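Local coordinates for uncharacterized peroxidase-related protein (Silicibacter sp., PDB 2PFX) that is of unknown function but, as a peroxidase-related member of the carboxymuconolactone decarboxylase (AhpD-like) family, probably takes part in thiol-dependent peroxide reduction, at residues D60-E65 and G166-T171; S81-C86 and M133-A138. All coordinates share one frame; numbering follows the deposited sequence.

Both interactions join helix to helix in an all-helical subunit, and helix 155-178 ties them together: it supplies one side of interaction 1, while its Asn169 probably hydrogen-bonds to Thr134 and Asn84 of interaction 2. The centre of interaction 1 lies about 7 Å from that of the chain, three of its four touching residues are buried, and its chemistry is wholly apolar, aromatic rings against a leucine and a selenomethionine. Interaction 2, its centre about 13 Å from that of the chain, is only partly buried and sets methyl packing beside a shared water and an exposed arginine. It falls within the span of chain between the two segments of interaction 1. Both adjoin the second subunit.

Interaction 1 (D60-E65 and G166-T171); sequences DLMLGE and GFFNMT
Two neighbouring rings of helix 155-178, Phe168 and Phe167, meet Met62 and Leu61 of helix 48-63 in different ways. Phe168 is approached at its edge: the selenium of Met62, a selenomethionine in this crystal, lies in the ring plane, 90° off the normal and 4.9 Å from the centroid. Its nearest ring atom is CE2, with Met62 SE to Phe168 CE2 at 3.6 Å, and CZ follows at 4.0 Å from the same SE. One face of Phe168 carries Phe167 CD2, 3.8 Å above the plane and displaced toward the rim, while Phe168 CE2 in turn lies at the in-plane edge of Phe167. One face of the Phe167 ring takes Thr171 CG2 from the next helical turn, 3.7 Å above the plane and displaced toward the rim.

The two cross-helix pairs differ in approach. Met62 and Phe168 point at one another from their two helices, and the Met62 chain, bent at chi2 (-46°) and chi3 (-81°), curls so that SE and CE both face the CE2-CZ side of the ring. Leu61 meets Phe167 obliquely, CD2 at 3.4 Å from Phe167 CB; because Leu61 has two modelled conformers, the closeness of this pair is doubtful. No hydrogen bond crosses between the segments, so shape and dispersion account for the contact.

Around it, Phe167 also packs on Met170 of the second subunit, Met62 touches Glu74, and Phe168 makes an edge-to-face ring pair with His93. Glu74 and His93 occupy places consistent with the Glu and His of the AhpD-like sequence motif. The Met62-Phe168 pair is thus a Met-aromatic contact, placed where two helices of an AhpD-like all-helical fold meet beside the probable redox site.

Interaction 2 (S81-C86 and M133-A138); sequences SSINKC and MTRASA
The methyl ends of Ile83 on helix 70-84 and Thr134 on helix 121-136 meet head-on, their CG2 atoms 3.7 Å apart at the closest point between the segments. Thr134 chi1 of -65° sets OG1 beside the backbone N and CG2 anti to it, which presents the methyl while OG1 hydrogen-bonds with Ala130 O and Asn169 ND2. Arg135 runs at about a right angle to Ile83: its aliphatic CG is 4.1 Å from Ile83 CG2, and its CD is 4.1 Å from Ile83 CD1. The charged end continues to Glu139 of the fifth subunit. Replacing Ile83 by an alanine would probably cost Thr134 and the Arg135 stem the CG2 and CD1 groups that touch them, leaving only the more distant CB.

Asn84 slants across Thr134, with OD1 3.9 Å from Thr134 CG2. A water lies between the helices, within bonding distance of Asn84 OD1 (2.6 Å) and Thr134 O (2.9 Å), though it has other acceptors to serve. Asn84 ND2 bonds Asn172 OD1 and Asn169 OD1, both of helix 155-178, which helps fix the amide's rotation. Thr134 O also accepts from Arg173 NH2 of the second subunit.

Just past the contact, Cys86, N-cap of helix 87-101, and Cys89 fit the probably redox-active CxxC pair of AhpD-like proteins. The chemistry implies a division of labour: methyls meet directly, whereas polar groups use water, a third helix and neighbouring subunits.

Interaction 1 (D60-E65 and G166-T171)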
ATOM      1  N   ASP A  60      -6.338  30.584  13.788  1.00 11.02           N
ATOM      2  CA  ASP A  60      -6.659  29.993  15.088  1.00  9.91           C
ATOM      3  C   ASP A  60      -5.730  28.823  15.357  1.00 15.69           C
ATOM      4  O   ASP A  60      -5.103  28.721  16.393  1.00 15.82           O
ATOM      5  CB  ASP A  60      -8.094  29.515  15.145  1.00 14.88           C
ATOM      6  CG  ASP A  60      -8.370  28.812  16.464  1.00 20.43           C
ATOM      7  OD1 ASP A  60      -8.496  29.552  17.454  1.00 26.40           O
ATOM      8  OD2 ASP A  60      -8.435  27.574  16.492  1.00 22.59           O
ATOM      9  N   LEU A  61      -5.627  27.950  14.346  1.00 11.03           N
ATOM     10  CA  LEU A  61      -4.829  26.745  14.536  0.50  8.68           C
ATOM     11  C   LEU A  61      -3.337  26.987  14.650  1.00 15.23           C
ATOM     12  O   LEU A  61      -2.695  26.340  15.475  1.00 12.14           O
ATOM     13  CB  LEU A  61      -5.109  25.848  13.338  0.50 15.99           C
ATOM     14  CG  LEU A  61      -6.382  25.024  13.336  0.50 13.62           C
ATOM     15  CD1 LEU A  61      -7.686  25.724  13.023  0.50 19.56           C
ATOM     16  CD2 LEU A  61      -6.148  23.974  12.252  0.50 10.32           C
HETATM   17  N   MSE A  62      -2.822  27.879  13.812  1.00 15.84           N
HETATM   18  CA  MSE A  62      -1.387  28.090  13.734  1.00 12.70           C
HETATM   19  C   MSE A  62      -0.870  29.173  14.669  1.00 14.44           C
HETATM   20  O   MSE A  62       0.287  29.116  15.125  1.00 15.58           O
HETATM   21  CB  MSE A  62      -1.002  28.440  12.293  1.00 10.95           C
HETATM   22  CG  MSE A  62      -1.239  27.306  11.309  1.00 16.47           C
HETATM   23 SE   MSE A  62      -0.645  25.544  11.851  0.75 12.67          SE
HETATM   24  CE  MSE A  62       1.157  25.935  11.349  1.00 10.15           C
ATOM     25  N   LEU A  63      -1.723  30.162  14.921  1.00  8.06           N
ATOM     26  CA  LEU A  63      -1.243  31.288  15.714  1.00  9.42           C
ATOM     27  C   LEU A  63      -2.022  31.529  16.973  1.00 14.37           C
ATOM     28  O   LEU A  63      -1.556  32.286  17.821  1.00 16.34           O
ATOM     29  CB  LEU A  63      -1.244  32.561  14.825  1.00 16.67           C
ATOM     30  CG  LEU A  63      -0.315  32.423  13.600  1.00 18.04           C
ATOM     31  CD1 LEU A  63      -0.448  33.592  12.632  1.00 28.88           C
ATOM     32  CD2 LEU A  63       1.146  32.276  14.016  1.00 20.02           C
ATOM     33  N   GLY A  64      -3.189  30.922  17.105  1.00 15.17           N
ATOM     34  CA  GLY A  64      -3.960  31.132  18.313  1.00 15.60           C
ATOM     35  C   GLY A  64      -3.409  30.390  19.510  1.00 14.67           C
ATOM     36  O   GLY A  64      -2.416  29.660  19.431  1.00 12.74           O
ATOM     37  N   GLU A  65      -4.050  30.590  20.659  1.00 12.47           N
ATOM     38  CA  GLU A  65      -3.533  30.000  21.885  1.00 13.67           C
ATOM     39  C   GLU A  65      -3.489  28.483  21.728  1.00  9.96           C
ATOM     40  O   GLU A  65      -4.418  27.814  21.277  1.00 16.63           O
ATOM     41  CB  GLU A  65      -4.394  30.390  23.082  1.00 18.17           C
ATOM     42  CG  GLU A  65      -4.141  29.775  24.427  1.00 23.36           C
ATOM     43  CD  GLU A  65      -4.658  28.383  24.734  1.00157.91           C
ATOM     44  OE1 GLU A  65      -5.814  28.101  24.385  1.00 28.44           O
ATOM     45  OE2 GLU A  65      -3.834  27.541  25.153  1.00 21.78           O
ATOM     46  N   GLY A 166      -5.086  17.445  10.814  1.00 10.17           N
ATOM     47  CA  GLY A 166      -6.204  17.366   9.877  1.00 10.91           C
ATOM     48  C   GLY A 166      -6.219  18.533   8.909  1.00 13.16           C
ATOM     49  O   GLY A 166      -6.466  18.330   7.714  1.00 12.55           O
ATOM     50  N   PHE A 167      -5.951  19.730   9.413  1.00 10.40           N
ATOM     51  CA  PHE A 167      -5.933  20.916   8.551  1.00 11.64           C
ATOM     52  C   PHE A 167      -4.939  20.754   7.414  1.00  9.72           C
ATOM     53  O   PHE A 167      -5.321  21.068   6.290  1.00  8.02           O
ATOM     54  CB  PHE A 167      -5.645  22.166   9.378  1.00  8.07           C
ATOM     55  CG  PHE A 167      -5.708  23.490   8.651  1.00  8.83           C
ATOM     56  CD1 PHE A 167      -6.885  24.024   8.159  1.00 18.67           C
ATOM     57  CD2 PHE A 167      -4.523  24.186   8.474  1.00 14.72           C
ATOM     58  CE1 PHE A 167      -6.867  25.239   7.498  1.00 14.88           C
ATOM     59  CE2 PHE A 167      -4.483  25.408   7.852  1.00 14.79           C
ATOM     60  CZ  PHE A 167      -5.675  25.926   7.385  1.00 10.33           C
ATOM     61  N   PHE A 168      -3.715  20.263   7.643  1.00 10.06           N
ATOM     62  CA  PHE A 168      -2.784  20.144   6.521  1.00  8.57           C
ATOM     63  C   PHE A 168      -3.154  18.988   5.626  1.00 11.66           C
ATOM     64  O   PHE A 168      -2.766  18.973   4.452  1.00 12.16           O
ATOM     65  CB  PHE A 168      -1.314  20.063   7.008  1.00 13.10           C
ATOM     66  CG  PHE A 168      -1.003  21.521   7.387  1.00 10.99           C
ATOM     67  CD1 PHE A 168      -0.687  22.438   6.394  1.00 20.09           C
ATOM     68  CD2 PHE A 168      -1.090  21.920   8.706  1.00 13.32           C
ATOM     69  CE1 PHE A 168      -0.456  23.759   6.735  1.00 19.18           C
ATOM     70  CE2 PHE A 168      -0.840  23.241   9.056  1.00 15.48           C
ATOM     71  CZ  PHE A 168      -0.520  24.152   8.064  1.00 15.39           C
ATOM     72  N   ASN A 169      -3.906  18.023   6.165  1.00  7.34           N
ATOM     73  CA  ASN A 169      -4.418  16.985   5.266  1.00  9.50           C
ATOM     74  C   ASN A 169      -5.464  17.575   4.301  1.00 10.66           C
ATOM     75  O   ASN A 169      -5.755  17.031   3.221  1.00 10.33           O
ATOM     76  CB  ASN A 169      -5.001  15.828   6.083  1.00 12.08           C
ATOM     77  CG  ASN A 169      -3.891  14.821   6.375  1.00 10.90           C
ATOM     78  OD1 ASN A 169      -3.537  14.049   5.489  1.00 10.07           O
ATOM     79  ND2 ASN A 169      -3.327  14.868   7.563  1.00 10.23           N
HETATM   80  N   MSE A 170      -6.062  18.700   4.686  1.00 10.95           N
HETATM   81  CA  MSE A 170      -6.984  19.418   3.806  1.00 12.33           C
HETATM   82  C   MSE A 170      -6.143  20.251   2.830  1.00 11.16           C
HETATM   83  O   MSE A 170      -6.267  20.116   1.618  1.00  9.71           O
HETATM   84  CB  MSE A 170      -7.967  20.333   4.513  1.00  9.07           C
HETATM   85  CG  MSE A 170      -8.700  21.342   3.619  1.00  8.81           C
HETATM   86 SE   MSE A 170      -9.971  22.382   4.654  0.75 10.76          SE
HETATM   87  CE  MSE A 170      -8.588  23.596   5.217  1.00 42.01           C
ATOM     88  N   THR A 171      -5.300  21.099   3.394  1.00  8.59           N
ATOM     89  CA  THR A 171      -4.633  22.078   2.540  1.00  8.55           C
ATOM     90  C   THR A 171      -3.669  21.403   1.600  1.00 10.64           C
ATOM     91  O   THR A 171      -3.521  21.830   0.446  1.00  9.85           O
ATOM     92  CB  THR A 171      -3.946  23.212   3.328  1.00 12.98           C
ATOM     93  OG1 THR A 171      -2.829  22.752   4.076  1.00 14.78           O
ATOM     94  CG2 THR A 171      -4.918  23.800   4.344  1.00 13.36           C
TER

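Interaction 2 (S81-C86 and M133-A138)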
ATOM      1  N   SER A  81       2.849  17.336   5.270  1.00  7.88           N
ATOM      2  CA  SER A  81       3.121  17.659   3.879  1.00 13.85           C
ATOM      3  C   SER A  81       4.108  16.739   3.200  1.00 11.30           C
ATOM      4  O   SER A  81       4.064  16.493   2.010  1.00  8.57           O
ATOM      5  CB  SER A  81       3.726  19.065   3.795  1.00 13.86           C
ATOM      6  OG  SER A  81       2.887  19.993   4.436  1.00 10.39           O
ATOM      7  N   SER A  82       5.080  16.268   3.994  1.00 10.68           N
ATOM      8  CA  SER A  82       6.074  15.363   3.441  1.00  8.76           C
ATOM      9  C   SER A  82       5.412  14.046   3.062  1.00 12.58           C
ATOM     10  O   SER A  82       5.662  13.460   2.005  1.00 12.72           O
ATOM     11  CB  SER A  82       7.200  15.143   4.460  1.00 11.80           C
ATOM     12  OG  SER A  82       8.185  14.262   3.953  1.00 12.99           O
ATOM     13  N   ILE A  83       4.544  13.544   3.943  1.00  7.00           N
ATOM     14  CA  ILE A  83       3.890  12.294   3.678  1.00 10.70           C
ATOM     15  C   ILE A  83       2.954  12.408   2.470  1.00 10.68           C
ATOM     16  O   ILE A  83       2.886  11.470   1.674  1.00 10.88           O
ATOM     17  CB  ILE A  83       3.097  11.782   4.894  1.00 12.07           C
ATOM     18  CG1 ILE A  83       4.004  11.437   6.080  1.00  9.39           C
ATOM     19  CG2 ILE A  83       2.213  10.609   4.507  1.00 12.27           C
ATOM     20  CD1 ILE A  83       3.295  11.453   7.409  1.00 16.16           C
ATOM     21  N   ASN A  84       2.287  13.547   2.345  1.00 10.12           N
ATOM     22  CA  ASN A  84       1.424  13.763   1.189  1.00  8.73           C
ATOM     23  C   ASN A  84       2.140  14.326  -0.034  1.00 10.24           C
ATOM     24  O   ASN A  84       1.500  14.463  -1.096  1.00  9.53           O
ATOM     25  CB  ASN A  84       0.291  14.731   1.535  1.00  9.73           C
ATOM     26  CG  ASN A  84      -0.680  14.110   2.521  1.00 10.61           C
ATOM     27  OD1 ASN A  84      -0.936  12.910   2.492  1.00 13.59           O
ATOM     28  ND2 ASN A  84      -1.207  14.946   3.377  1.00  8.64           N
ATOM     29  N   LYS A  85       3.419  14.606   0.079  1.00  8.76           N
ATOM     30  CA  LYS A  85       4.245  15.118  -1.018  1.00  8.23           C
ATOM     31  C   LYS A  85       3.633  16.344  -1.677  1.00 12.55           C
ATOM     32  O   LYS A  85       3.536  16.504  -2.900  1.00  9.21           O
ATOM     33  CB  LYS A  85       4.529  13.999  -2.025  1.00 10.99           C
ATOM     34  CG  LYS A  85       5.136  12.758  -1.413  1.00 15.70           C
ATOM     35  CD  LYS A  85       6.192  12.005  -2.188  1.00 60.41           C
ATOM     36  CE  LYS A  85       7.579  12.037  -1.572  1.00157.91           C
ATOM     37  NZ  LYS A  85       8.068  10.743  -1.014  1.00 40.64           N
ATOM     38  N   CYS A  86       3.222  17.258  -0.801  1.00 11.84           N
ATOM     39  CA  CYS A  86       2.672  18.536  -1.184  1.00  8.20           C
ATOM     40  C   CYS A  86       3.740  19.604  -1.372  1.00 12.27           C
ATOM     41  O   CYS A  86       4.241  20.185  -0.424  1.00 10.30           O
ATOM     42  CB  CYS A  86       1.676  19.017  -0.120  1.00 10.90           C
ATOM     43  SG  CYS A  86       0.868  20.538  -0.758  1.00 13.17           S
HETATM   44  N   MSE A 133      -2.038   9.620  11.898  1.00  8.48           N
HETATM   45  CA  MSE A 133      -3.283  10.237  11.488  1.00  7.59           C
HETATM   46  C   MSE A 133      -3.317  10.460   9.979  1.00 12.07           C
HETATM   47  O   MSE A 133      -4.337  10.338   9.317  1.00 10.64           O
HETATM   48  CB  MSE A 133      -3.423  11.604  12.146  1.00 16.82           C
HETATM   49  CG  MSE A 133      -3.945  11.596  13.568  1.00 15.29           C
HETATM   50 SE   MSE A 133      -4.163  13.321  14.302  0.75  9.24          SE
HETATM   51  CE  MSE A 133      -5.545  13.894  13.117  1.00  7.86           C
ATOM     52  N   THR A 134      -2.145  10.787   9.449  1.00 10.92           N
ATOM     53  CA  THR A 134      -2.053  11.115   8.030  1.00 10.79           C
ATOM     54  C   THR A 134      -2.189   9.860   7.192  1.00 11.02           C
ATOM     55  O   THR A 134      -2.925   9.826   6.191  1.00 11.24           O
ATOM     56  CB  THR A 134      -0.756  11.891   7.765  1.00 10.11           C
ATOM     57  OG1 THR A 134      -0.840  13.155   8.448  1.00 10.71           O
ATOM     58  CG2 THR A 134      -0.602  12.210   6.276  1.00 11.83           C
ATOM     59  N   ARG A 135      -1.532   8.780   7.614  1.00 10.35           N
ATOM     60  CA  ARG A 135      -1.630   7.515   6.882  1.00 11.96           C
ATOM     61  C   ARG A 135      -2.813   6.630   7.224  1.00 17.28           C
ATOM     62  O   ARG A 135      -3.313   5.857   6.382  1.00 14.64           O
ATOM     63  CB  ARG A 135      -0.336   6.731   7.150  1.00 10.50           C
ATOM     64  CG  ARG A 135       0.829   7.275   6.353  1.00 21.90           C
ATOM     65  CD  ARG A 135       2.059   7.532   7.189  1.00 41.39           C
ATOM     66  NE  ARG A 135       3.011   6.438   7.112  1.00 49.27           N
ATOM     67  CZ  ARG A 135       4.207   6.414   7.675  1.00157.91           C
ATOM     68  NH1 ARG A 135       4.675   7.435   8.395  1.00 31.06           N
ATOM     69  NH2 ARG A 135       4.926   5.307   7.476  1.00 52.35           N
ATOM     70  N   ALA A 136      -3.295   6.666   8.458  1.00 12.99           N
ATOM     71  CA  ALA A 136      -4.251   5.647   8.897  1.00 11.52           C
ATOM     72  C   ALA A 136      -5.005   6.092  10.127  1.00 11.72           C
ATOM     73  O   ALA A 136      -4.940   5.434  11.164  1.00 11.72           O
ATOM     74  CB  ALA A 136      -3.507   4.356   9.195  1.00 18.79           C
ATOM     75  N   SER A 137      -5.718   7.205   9.962  1.00 13.44           N
ATOM     76  CA  SER A 137      -6.439   7.726  11.117  1.00 12.82           C
ATOM     77  C   SER A 137      -7.421   6.737  11.722  1.00 11.77           C
ATOM     78  O   SER A 137      -7.670   6.769  12.931  1.00 15.97           O
ATOM     79  CB  SER A 137      -7.144   9.038  10.733  1.00 21.65           C
ATOM     80  OG  SER A 137      -8.072   8.895   9.682  1.00 16.36           O
ATOM     81  N   ALA A 138      -7.977   5.833  10.909  1.00 13.77           N
ATOM     82  CA  ALA A 138      -8.972   4.890  11.410  1.00 12.11           C
ATOM     83  C   ALA A 138      -8.377   3.917  12.422  1.00 13.86           C
ATOM     84  O   ALA A 138      -9.096   3.308  13.210  1.00 12.90           O
ATOM     85  CB  ALA A 138      -9.607   4.102  10.271  1.00 11.20           C
TER
HETATM   86  O   HOH W   1      -2.578  11.233   3.650  1.00 10.99           O